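Local coordinates for protein Crov588 (Cafeteriavirus, PDB 6NYR) that is of unknown function but folds into a circular leucine-rich-repeat solenoid built largely of FNIP-type repeats, at residues 2-7 with 25-30; 57-60 with 64-67; 79-82 with 86-89. All blocks are in the same frame, centred on the assembly; numbering follows the deposited sequence.

Contact 1. Residues 2-7 with 25-30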
ATOM      1  N   GLU A   2       9.227 -18.848  12.925  1.00 79.61           N
ATOM      2  CA  GLU A   2       9.158 -20.310  13.059  1.00 80.98           C
ATOM      3  C   GLU A   2       8.031 -20.602  14.058  1.00 88.26           C
ATOM      4  O   GLU A   2       8.254 -20.835  15.249  1.00 96.10           O
ATOM      5  CB  GLU A   2      10.486 -20.895  13.535  1.00 79.39           C
ATOM      6  CG  GLU A   2      11.677 -20.568  12.650  1.00 79.23           C
ATOM      7  CD  GLU A   2      12.939 -21.285  13.094  1.00 84.04           C
ATOM      8  OE1 GLU A   2      12.906 -21.943  14.154  1.00 86.57           O
ATOM      9  OE2 GLU A   2      13.965 -21.192  12.389  1.00 85.54           O
ATOM     10  N   LYS A   3       6.792 -20.594  13.555  1.00 87.49           N
ATOM     11  CA  LYS A   3       5.610 -20.725  14.407  1.00 89.62           C
ATOM     12  C   LYS A   3       4.324 -20.792  13.595  1.00 88.42           C
ATOM     13  O   LYS A   3       4.366 -20.734  12.365  1.00 87.91           O
ATOM     14  CB  LYS A   3       5.579 -19.519  15.360  1.00 91.03           C
ATOM     15  CG  LYS A   3       4.909 -19.667  16.692  1.00 91.94           C
ATOM     16  CD  LYS A   3       5.130 -18.343  17.468  1.00 91.44           C
ATOM     17  CE  LYS A   3       4.694 -17.140  16.617  1.00 88.06           C
ATOM     18  NZ  LYS A   3       4.273 -15.942  17.378  1.00 87.11           N
ATOM     19  N   TYR A   4       3.178 -20.927  14.265  1.00 88.66           N
ATOM     20  CA  TYR A   4       1.878 -20.615  13.677  1.00 86.09           C
ATOM     21  C   TYR A   4       1.373 -19.350  14.379  1.00 86.99           C
ATOM     22  O   TYR A   4       1.856 -18.985  15.459  1.00 91.08           O
ATOM     23  CB  TYR A   4       0.863 -21.767  13.779  1.00 83.34           C
ATOM     24  CG  TYR A   4       0.255 -21.985  15.125  1.00 83.34           C
ATOM     25  CD1 TYR A   4      -0.809 -21.204  15.555  1.00 83.08           C
ATOM     26  CD2 TYR A   4       0.709 -22.994  15.956  1.00 84.53           C
ATOM     27  CE1 TYR A   4      -1.379 -21.397  16.791  1.00 83.98           C
ATOM     28  CE2 TYR A   4       0.141 -23.201  17.197  1.00 85.91           C
ATOM     29  CZ  TYR A   4      -0.904 -22.398  17.608  1.00 85.49           C
ATOM     30  OH  TYR A   4      -1.478 -22.598  18.843  1.00 85.30           O
ATOM     31  N   THR A   5       0.386 -18.680  13.776  1.00 81.79           N
ATOM     32  CA  THR A   5      -0.146 -17.445  14.339  1.00 78.90           C
ATOM     33  C   THR A   5      -1.659 -17.328  14.200  1.00 77.01           C
ATOM     34  O   THR A   5      -2.222 -17.676  13.162  1.00 74.20           O
ATOM     35  CB  THR A   5       0.503 -16.216  13.667  1.00 76.84           C
ATOM     36  OG1 THR A   5      -0.029 -16.064  12.342  1.00 75.88           O
ATOM     37  CG2 THR A   5       2.016 -16.374  13.578  1.00 77.05           C
ATOM     38  N   ILE A   6      -2.303 -16.810  15.248  1.00 77.37           N
ATOM     39  CA  ILE A   6      -3.757 -16.646  15.301  1.00 76.07           C
ATOM     40  C   ILE A   6      -4.087 -15.158  15.228  1.00 79.44           C
ATOM     41  O   ILE A   6      -3.512 -14.348  15.968  1.00 83.82           O
ATOM     42  CB  ILE A   6      -4.360 -17.271  16.574  1.00 76.49           C
ATOM     43  CG1 ILE A   6      -4.277 -18.792  16.514  1.00 77.31           C
ATOM     44  CG2 ILE A   6      -5.789 -16.790  16.787  1.00 74.75           C
ATOM     45  CD1 ILE A   6      -4.752 -19.490  17.783  1.00 78.38           C
ATOM     46  N   LYS A   7      -4.997 -14.798  14.312  1.00 80.42           N
ATOM     47  CA  LYS A   7      -5.471 -13.414  14.156  1.00 85.06           C
ATOM     48  C   LYS A   7      -6.984 -13.425  13.990  1.00 90.56           C
ATOM     49  O   LYS A   7      -7.475 -13.993  13.012  1.00 95.57           O
ATOM     50  CB  LYS A   7      -4.767 -12.727  12.998  1.00 85.27           C
ATOM     51  CG  LYS A   7      -4.879 -11.208  12.947  1.00 88.08           C
ATOM     52  CD  LYS A   7      -5.814 -10.706  11.860  1.00 90.19           C
ATOM     53  CE  LYS A   7      -6.110  -9.220  12.032  1.00 91.44           C
ATOM     54  NZ  LYS A   7      -5.640  -8.459  10.831  1.00 89.73           N
ATOM     55  N   TYR A  25      -5.044 -31.113  17.429  1.00 85.90           N
ATOM     56  CA  TYR A  25      -6.495 -31.111  17.589  1.00 86.95           C
ATOM     57  C   TYR A  25      -6.929 -30.119  18.661  1.00 87.58           C
ATOM     58  O   TYR A  25      -7.859 -29.329  18.458  1.00 86.61           O
ATOM     59  CB  TYR A  25      -6.979 -32.521  17.935  1.00 91.14           C
ATOM     60  CG  TYR A  25      -8.417 -32.780  17.554  1.00 95.95           C
ATOM     61  CD1 TYR A  25      -9.459 -32.367  18.372  1.00 99.48           C
ATOM     62  CD2 TYR A  25      -8.733 -33.437  16.373  1.00 98.48           C
ATOM     63  CE1 TYR A  25     -10.775 -32.599  18.024  1.00102.14           C
ATOM     64  CE2 TYR A  25     -10.044 -33.676  16.017  1.00100.74           C
ATOM     65  CZ  TYR A  25     -11.064 -33.255  16.844  1.00101.76           C
ATOM     66  OH  TYR A  25     -12.372 -33.491  16.489  1.00100.43           O
ATOM     67  N   LYS A  26      -6.253 -30.142  19.812  1.00 89.13           N
ATOM     68  CA  LYS A  26      -6.555 -29.188  20.873  1.00 90.70           C
ATOM     69  C   LYS A  26      -6.417 -27.755  20.375  1.00 88.44           C
ATOM     70  O   LYS A  26      -7.318 -26.930  20.564  1.00 86.41           O
ATOM     71  CB  LYS A  26      -5.642 -29.447  22.077  1.00 95.94           C
ATOM     72  CG  LYS A  26      -4.149 -29.341  21.791  1.00 97.50           C
ATOM     73  CD  LYS A  26      -3.319 -29.511  23.073  1.00 99.90           C
ATOM     74  CE  LYS A  26      -3.396 -30.936  23.621  1.00 99.81           C
ATOM     75  NZ  LYS A  26      -2.718 -31.927  22.736  1.00 98.42           N
ATOM     76  N   ILE A  27      -5.295 -27.441  19.721  1.00 88.85           N
ATOM     77  CA  ILE A  27      -5.080 -26.082  19.234  1.00 88.11           C
ATOM     78  C   ILE A  27      -6.169 -25.698  18.242  1.00 88.28           C
ATOM     79  O   ILE A  27      -6.676 -24.569  18.256  1.00 88.79           O
ATOM     80  CB  ILE A  27      -3.679 -25.951  18.607  1.00 85.53           C
ATOM     81  CG1 ILE A  27      -2.592 -26.175  19.656  1.00 84.01           C
ATOM     82  CG2 ILE A  27      -3.522 -24.584  17.947  1.00 83.33           C
ATOM     83  CD1 ILE A  27      -1.206 -26.391  19.069  1.00 82.77           C
ATOM     84  N   LEU A  28      -6.546 -26.628  17.364  1.00 88.26           N
ATOM     85  CA  LEU A  28      -7.483 -26.324  16.293  1.00 88.54           C
ATOM     86  C   LEU A  28      -8.934 -26.315  16.753  1.00 92.74           C
ATOM     87  O   LEU A  28      -9.803 -25.868  15.995  1.00 94.94           O
ATOM     88  CB  LEU A  28      -7.308 -27.330  15.153  1.00 86.10           C
ATOM     89  CG  LEU A  28      -5.924 -27.335  14.499  1.00 85.53           C
ATOM     90  CD1 LEU A  28      -5.783 -28.499  13.526  1.00 83.75           C
ATOM     91  CD2 LEU A  28      -5.651 -26.008  13.798  1.00 84.32           C
ATOM     92  N   SER A  29      -9.218 -26.788  17.964  1.00 92.48           N
ATOM     93  CA  SER A  29     -10.576 -26.774  18.495  1.00 91.06           C
ATOM     94  C   SER A  29     -10.932 -25.468  19.204  1.00 89.98           C
ATOM     95  O   SER A  29     -12.034 -25.361  19.753  1.00 92.26           O
ATOM     96  CB  SER A  29     -10.775 -27.946  19.463  1.00 91.27           C
ATOM     97  OG  SER A  29     -10.511 -29.182  18.826  1.00 91.17           O
ATOM     98  N   ASN A  30     -10.044 -24.479  19.203  1.00 87.74           N
ATOM     99  CA  ASN A  30     -10.302 -23.196  19.853  1.00 89.66           C
ATOM    100  C   ASN A  30     -11.554 -22.560  19.259  1.00 91.30           C
ATOM    101  O   ASN A  30     -11.569 -22.241  18.062  1.00 87.18           O
ATOM    102  CB  ASN A  30      -9.072 -22.306  19.672  1.00 88.66           C
ATOM    103  CG  ASN A  30      -9.245 -20.931  20.272  1.00 89.59           C
ATOM    104  OD1 ASN A  30     -10.287 -20.614  20.841  1.00 91.44           O
ATOM    105  ND2 ASN A  30      -8.209 -20.106  20.165  1.00 88.40           N
TER

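Contact 2. Residues 57-60 with 64-67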
ATOM      1  N   ILE A  57     -11.042 -23.726   4.900  1.00 67.19           N
ATOM      2  CA  ILE A  57      -9.679 -24.235   4.767  1.00 66.83           C
ATOM      3  C   ILE A  57      -9.089 -23.607   3.511  1.00 66.28           C
ATOM      4  O   ILE A  57      -9.455 -23.981   2.389  1.00 65.16           O
ATOM      5  CB  ILE A  57      -9.632 -25.770   4.700  1.00 67.49           C
ATOM      6  CG1 ILE A  57     -10.133 -26.366   6.023  1.00 68.43           C
ATOM      7  CG2 ILE A  57      -8.220 -26.249   4.403  1.00 67.12           C
ATOM      8  CD1 ILE A  57     -10.183 -27.879   6.054  1.00 67.46           C
ATOM      9  N   LYS A  58      -8.177 -22.659   3.699  1.00 66.65           N
ATOM     10  CA  LYS A  58      -7.531 -21.934   2.612  1.00 67.69           C
ATOM     11  C   LYS A  58      -6.089 -22.407   2.507  1.00 65.70           C
ATOM     12  O   LYS A  58      -5.350 -22.377   3.495  1.00 64.80           O
ATOM     13  CB  LYS A  58      -7.599 -20.422   2.865  1.00 70.06           C
ATOM     14  CG  LYS A  58      -7.243 -19.559   1.664  1.00 75.75           C
ATOM     15  CD  LYS A  58      -5.754 -19.283   1.580  1.00 82.27           C
ATOM     16  CE  LYS A  58      -5.438 -18.273   0.479  1.00 83.90           C
ATOM     17  NZ  LYS A  58      -5.655 -16.862   0.907  1.00 84.76           N
ATOM     18  N   PHE A  59      -5.695 -22.866   1.318  1.00 64.25           N
ATOM     19  CA  PHE A  59      -4.392 -23.501   1.154  1.00 63.91           C
ATOM     20  C   PHE A  59      -3.304 -22.578   0.620  1.00 67.44           C
ATOM     21  O   PHE A  59      -2.126 -22.817   0.897  1.00 74.87           O
ATOM     22  CB  PHE A  59      -4.505 -24.717   0.221  1.00 60.97           C
ATOM     23  CG  PHE A  59      -4.835 -26.000   0.931  1.00 59.99           C
ATOM     24  CD1 PHE A  59      -3.842 -26.736   1.552  1.00 57.78           C
ATOM     25  CD2 PHE A  59      -6.136 -26.473   0.970  1.00 58.67           C
ATOM     26  CE1 PHE A  59      -4.139 -27.912   2.209  1.00 57.53           C
ATOM     27  CE2 PHE A  59      -6.437 -27.652   1.625  1.00 57.65           C
ATOM     28  CZ  PHE A  59      -5.437 -28.371   2.244  1.00 56.81           C
ATOM     29  N   GLY A  60      -3.643 -21.535  -0.126  1.00 63.41           N
ATOM     30  CA  GLY A  60      -2.611 -20.675  -0.676  1.00 65.12           C
ATOM     31  C   GLY A  60      -2.066 -21.207  -1.984  1.00 65.22           C
ATOM     32  O   GLY A  60      -1.680 -22.377  -2.071  1.00 63.58           O
ATOM     33  N   GLU A  64       2.087 -27.024  -1.697  1.00 61.30           N
ATOM     34  CA  GLU A  64       2.611 -28.304  -2.163  1.00 60.76           C
ATOM     35  C   GLU A  64       1.740 -29.487  -1.741  1.00 61.86           C
ATOM     36  O   GLU A  64       2.176 -30.638  -1.851  1.00 62.14           O
ATOM     37  CB  GLU A  64       4.035 -28.490  -1.626  1.00 66.22           C
ATOM     38  CG  GLU A  64       4.997 -27.385  -2.046  1.00 67.20           C
ATOM     39  CD  GLU A  64       6.440 -27.673  -1.666  1.00 70.00           C
ATOM     40  OE1 GLU A  64       6.715 -28.769  -1.134  1.00 69.06           O
ATOM     41  OE2 GLU A  64       7.305 -26.802  -1.905  1.00 70.99           O
ATOM     42  N   PHE A  65       0.520 -29.226  -1.279  1.00 61.67           N
ATOM     43  CA  PHE A  65      -0.376 -30.273  -0.808  1.00 62.09           C
ATOM     44  C   PHE A  65      -0.943 -31.078  -1.971  1.00 63.17           C
ATOM     45  O   PHE A  65      -1.514 -30.515  -2.910  1.00 58.03           O
ATOM     46  CB  PHE A  65      -1.507 -29.625   0.002  1.00 62.56           C
ATOM     47  CG  PHE A  65      -2.559 -30.578   0.480  1.00 62.71           C
ATOM     48  CD1 PHE A  65      -2.345 -31.350   1.606  1.00 61.15           C
ATOM     49  CD2 PHE A  65      -3.774 -30.679  -0.179  1.00 63.03           C
ATOM     50  CE1 PHE A  65      -3.314 -32.221   2.060  1.00 61.27           C
ATOM     51  CE2 PHE A  65      -4.749 -31.550   0.271  1.00 64.43           C
ATOM     52  CZ  PHE A  65      -4.518 -32.321   1.395  1.00 63.78           C
ATOM     53  N   ASN A  66      -0.775 -32.408  -1.907  1.00 67.50           N
ATOM     54  CA  ASN A  66      -1.497 -33.324  -2.794  1.00 71.44           C
ATOM     55  C   ASN A  66      -1.714 -34.648  -2.054  1.00 69.70           C
ATOM     56  O   ASN A  66      -1.076 -35.667  -2.322  1.00 71.55           O
ATOM     57  CB  ASN A  66      -0.780 -33.565  -4.126  1.00 75.36           C
ATOM     58  CG  ASN A  66      -1.665 -34.292  -5.138  1.00 76.97           C
ATOM     59  OD1 ASN A  66      -2.881 -34.395  -4.952  1.00 74.37           O
ATOM     60  ND2 ASN A  66      -1.056 -34.792  -6.212  1.00 77.58           N
ATOM     61  N   LYS A  67      -2.635 -34.634  -1.096  1.00 66.69           N
ATOM     62  CA  LYS A  67      -3.076 -35.840  -0.415  1.00 67.72           C
ATOM     63  C   LYS A  67      -4.518 -36.144  -0.804  1.00 66.94           C
ATOM     64  O   LYS A  67      -5.314 -35.231  -1.047  1.00 64.54           O
ATOM     65  CB  LYS A  67      -2.979 -35.693   1.110  1.00 67.28           C
ATOM     66  CG  LYS A  67      -1.584 -35.415   1.636  1.00 65.93           C
ATOM     67  CD  LYS A  67      -0.607 -36.508   1.237  1.00 66.89           C
ATOM     68  CE  LYS A  67       0.731 -36.327   1.933  1.00 70.02           C
ATOM     69  NZ  LYS A  67       1.768 -37.251   1.395  1.00 71.55           N
TER

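Contact 3. Residues 79-82 with 86-89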
ATOM      1  N   ILE A  79     -13.526 -24.434   0.986  1.00 58.57           N
ATOM      2  CA  ILE A  79     -12.174 -24.968   0.888  1.00 58.61           C
ATOM      3  C   ILE A  79     -11.593 -24.560  -0.458  1.00 57.57           C
ATOM      4  O   ILE A  79     -12.252 -24.659  -1.498  1.00 56.36           O
ATOM      5  CB  ILE A  79     -12.128 -26.502   1.064  1.00 59.23           C
ATOM      6  CG1 ILE A  79     -10.661 -26.952   1.132  1.00 57.06           C
ATOM      7  CG2 ILE A  79     -12.836 -27.199  -0.085  1.00 59.60           C
ATOM      8  CD1 ILE A  79     -10.464 -28.344   1.655  1.00 58.22           C
ATOM      9  N   TYR A  80     -10.341 -24.106  -0.427  1.00 58.98           N
ATOM     10  CA  TYR A  80      -9.644 -23.605  -1.605  1.00 56.94           C
ATOM     11  C   TYR A  80      -8.318 -24.338  -1.730  1.00 56.23           C
ATOM     12  O   TYR A  80      -7.483 -24.271  -0.822  1.00 56.22           O
ATOM     13  CB  TYR A  80      -9.427 -22.096  -1.496  1.00 57.75           C
ATOM     14  CG  TYR A  80     -10.680 -21.339  -1.104  1.00 59.71           C
ATOM     15  CD1 TYR A  80     -11.511 -20.793  -2.071  1.00 59.97           C
ATOM     16  CD2 TYR A  80     -11.036 -21.179   0.229  1.00 59.98           C
ATOM     17  CE1 TYR A  80     -12.656 -20.104  -1.724  1.00 61.85           C
ATOM     18  CE2 TYR A  80     -12.184 -20.492   0.587  1.00 60.51           C
ATOM     19  CZ  TYR A  80     -12.991 -19.956  -0.393  1.00 61.46           C
ATOM     20  OH  TYR A  80     -14.134 -19.272  -0.047  1.00 59.89           O
ATOM     21  N   TYR A  81      -8.131 -25.041  -2.844  1.00 56.19           N
ATOM     22  CA  TYR A  81      -6.937 -25.842  -3.062  1.00 55.88           C
ATOM     23  C   TYR A  81      -5.930 -25.095  -3.936  1.00 55.94           C
ATOM     24  O   TYR A  81      -6.250 -24.105  -4.602  1.00 53.73           O
ATOM     25  CB  TYR A  81      -7.294 -27.189  -3.700  1.00 52.54           C
ATOM     26  CG  TYR A  81      -8.007 -28.159  -2.785  1.00 54.16           C
ATOM     27  CD1 TYR A  81      -7.316 -28.834  -1.788  1.00 56.61           C
ATOM     28  CD2 TYR A  81      -9.365 -28.413  -2.928  1.00 53.74           C
ATOM     29  CE1 TYR A  81      -7.954 -29.731  -0.955  1.00 59.73           C
ATOM     30  CE2 TYR A  81     -10.015 -29.308  -2.094  1.00 56.59           C
ATOM     31  CZ  TYR A  81      -9.302 -29.966  -1.112  1.00 60.71           C
ATOM     32  OH  TYR A  81      -9.936 -30.858  -0.277  1.00 62.95           O
ATOM     33  N   GLY A  82      -4.698 -25.618  -3.950  1.00 54.72           N
ATOM     34  CA  GLY A  82      -3.570 -24.946  -4.534  1.00 55.48           C
ATOM     35  C   GLY A  82      -3.060 -25.599  -5.803  1.00 54.51           C
ATOM     36  O   GLY A  82      -3.768 -26.359  -6.477  1.00 53.02           O
ATOM     37  N   ASN A  86      -4.508 -32.516  -6.995  1.00 54.66           N
ATOM     38  CA  ASN A  86      -5.349 -33.198  -7.967  1.00 54.00           C
ATOM     39  C   ASN A  86      -6.622 -33.686  -7.285  1.00 53.79           C
ATOM     40  O   ASN A  86      -6.752 -33.650  -6.059  1.00 55.36           O
ATOM     41  CB  ASN A  86      -4.592 -34.376  -8.595  1.00 54.37           C
ATOM     42  CG  ASN A  86      -5.148 -34.776  -9.949  1.00 54.65           C
ATOM     43  OD1 ASN A  86      -6.266 -34.413 -10.311  1.00 53.69           O
ATOM     44  ND2 ASN A  86      -4.361 -35.531 -10.707  1.00 54.71           N
ATOM     45  N   HIS A  87      -7.574 -34.144  -8.097  1.00 55.38           N
ATOM     46  CA  HIS A  87      -8.778 -34.766  -7.573  1.00 58.77           C
ATOM     47  C   HIS A  87      -9.168 -35.952  -8.446  1.00 58.27           C
ATOM     48  O   HIS A  87      -8.993 -35.939  -9.667  1.00 59.89           O
ATOM     49  CB  HIS A  87      -9.979 -33.797  -7.519  1.00 61.79           C
ATOM     50  CG  HIS A  87      -9.753 -32.594  -6.659  1.00 65.40           C
ATOM     51  ND1 HIS A  87      -9.736 -32.653  -5.281  1.00 67.28           N
ATOM     52  CD2 HIS A  87      -9.547 -31.296  -6.982  1.00 65.56           C
ATOM     53  CE1 HIS A  87      -9.516 -31.445  -4.795  1.00 66.31           C
ATOM     54  NE2 HIS A  87      -9.400 -30.603  -5.806  1.00 65.99           N
ATOM     55  N   SER A  88      -9.716 -36.981  -7.801  1.00 56.53           N
ATOM     56  CA  SER A  88     -10.532 -37.981  -8.476  1.00 55.98           C
ATOM     57  C   SER A  88     -11.996 -37.568  -8.347  1.00 56.99           C
ATOM     58  O   SER A  88     -12.365 -36.792  -7.460  1.00 58.05           O
ATOM     59  CB  SER A  88     -10.323 -39.372  -7.879  1.00 52.27           C
ATOM     60  OG  SER A  88     -11.111 -39.550  -6.720  1.00 51.28           O
ATOM     61  N   LEU A  89     -12.834 -38.075  -9.255  1.00 55.45           N
ATOM     62  CA  LEU A  89     -14.256 -37.762  -9.169  1.00 58.43           C
ATOM     63  C   LEU A  89     -14.880 -38.323  -7.900  1.00 63.06           C
ATOM     64  O   LEU A  89     -15.800 -37.706  -7.350  1.00 65.33           O
ATOM     65  CB  LEU A  89     -14.982 -38.279 -10.409  1.00 56.50           C
ATOM     66  CG  LEU A  89     -14.391 -37.786 -11.736  1.00 56.81           C
ATOM     67  CD1 LEU A  89     -15.021 -38.496 -12.918  1.00 56.07           C
ATOM     68  CD2 LEU A  89     -14.551 -36.277 -11.851  1.00 53.83           C
TER

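Contact 1. Residues 2-7 with 25-30
The phenol end of Tyr4 meets the branched side chain of Ile27, each side chain reaching out to the other. Methyl CG2 of Ile27 lies 3.4 Å from Tyr4 CZ and comes to the ring obliquely; its modelled distance of 3.0 Å to Tyr4 OH is closer than van der Waals contact and therefore doubtful in detail. The second arm of Ile27 reaches round to the same end, with CD1 3.9 Å from Tyr4 CE2, and the ring end thus rests against both branches. With chi1 at 75°, CG of Tyr4 lies between its own backbone N and carbonyl carbon, and the ring extends toward the short helix 25-28. Ile6 CG1 borders the ring at its edge, in plane. Farther along, Ile6 CD1 touches Asn30 ND2 loosely at 4.2 Å. No hydrogen bond joins the segments. The end of the helix is held from within, where Ser29 OG donates to Tyr25 O at 2.7 Å from above the carbonyl plane. Strand 5-7, at the N-terminal edge of the solenoid, runs antiparallel to strand 10-12, whose Leu11 packs against Tyr4, Ile6 and Leu28; on the helix side, Tyr25, Leu28 and Ser29 lie on Pro51.

Contact 2. Residues 57-60 with 64-67
Phe59 and Phe65 form an offset stack inside a leucine-rich-repeat coil, in a Phe-Gly...Phe-Asn sequence that resembles the one recurring in the FNIP repeats. Phe59 stands just past the end of strand 56-58, and Phe65 lies where the chain comes back after a short turn. Their ring centroids are 4.6 Å apart and the planes are inclined at 24°. Phe59 advances one side of its ring: CE1 sits over the Phe65 face, displaced toward its rim and 3.5 Å from Phe65 CG, while Phe59 CZ reaches Phe65 CD2 at 3.7 Å. The overlap continues onto the stem of Phe65, whose CB is 3.8 Å from Phe59 CE1. Phe59 has chi1 at -89°, well off the staggered -60°, with its ring directed at Phe65. In Phe65 the ring is swung anti to the backbone N (chi1 176°), which lays it alongside the ring of Phe59. Gly60 follows Phe59 with a positive phi, a conformation that glycine adopts readily as the chain turns out of the strand. Aromatic contacts continue into the neighbouring coils, where the Phe59 ring also meets those of Phe38 and Tyr81. Asn66 ties the same coils through polar bonds, its N to Asn43 OD1 and its OD1 to Asn86 N. On the face of Phe65 opposite Phe59, the backbone N of Lys67 lies over the ring centre, 3.8 Å above its plane.

Contact 3. Residues 79-82 with 86-89
In the solenoid coil that leaves strand 78-80 and runs on to helix 89-93, Tyr81 and His87 close the turn as a T-shaped aromatic pair. The imidazole presents its edge to the tyrosine face, with centroids 4.9 Å apart and planes at 70°. His87 CE1 leads, 3.5 Å from Tyr81 CE2, and His87 NE2 follows at 3.6 Å from Tyr81 CD2, so the approach is toward one side of the phenol ring. Ile79 CG1 covers the opposite face of Tyr81, and Lys85 adds a cation-pi contact. CG of His87 lies anti to its carbonyl carbon (chi1 -60°), which sends the ring back toward the strand. Its backbone N donates to Asn86 OD1 at 2.6 Å in a bent bond (139° at the hydrogen). Next in the chain, Ser88 is the N-cap of helix 89-93, its OG bonded to Glu91 N. Both ring nitrogens of His87 have partners outside the turn: NE2 receives the Gly105 N-H of the following coil, and ND1 makes a weak hydrogen bond to Glu91 OE2. Together they suggest a proton on ND1 and put the CE1 C-H, probably polarised by its two nitrogens, against the electron-rich face of Tyr81.

From the N terminus the three contacts come in series, and none nests in or crosses another. Contact 1 closes a loop of 17 intervening residues and brings the N-terminal segment 2-7 against helix 25-28 and the residues just after it, at the start of the solenoid. Contacts 2 and 3 each close a short turn, just after strands 56-58 and 78-80. These strands are parallel neighbours, and the two contact centres are about 8 Å apart. Two probable hydrogen bonds join them, Ile57 O to Tyr80 N at 3.0 Å and Phe59 N to Tyr80 O at 3.1 Å. Contact 1 does not touch contact 2; their centres are about 17 Å apart.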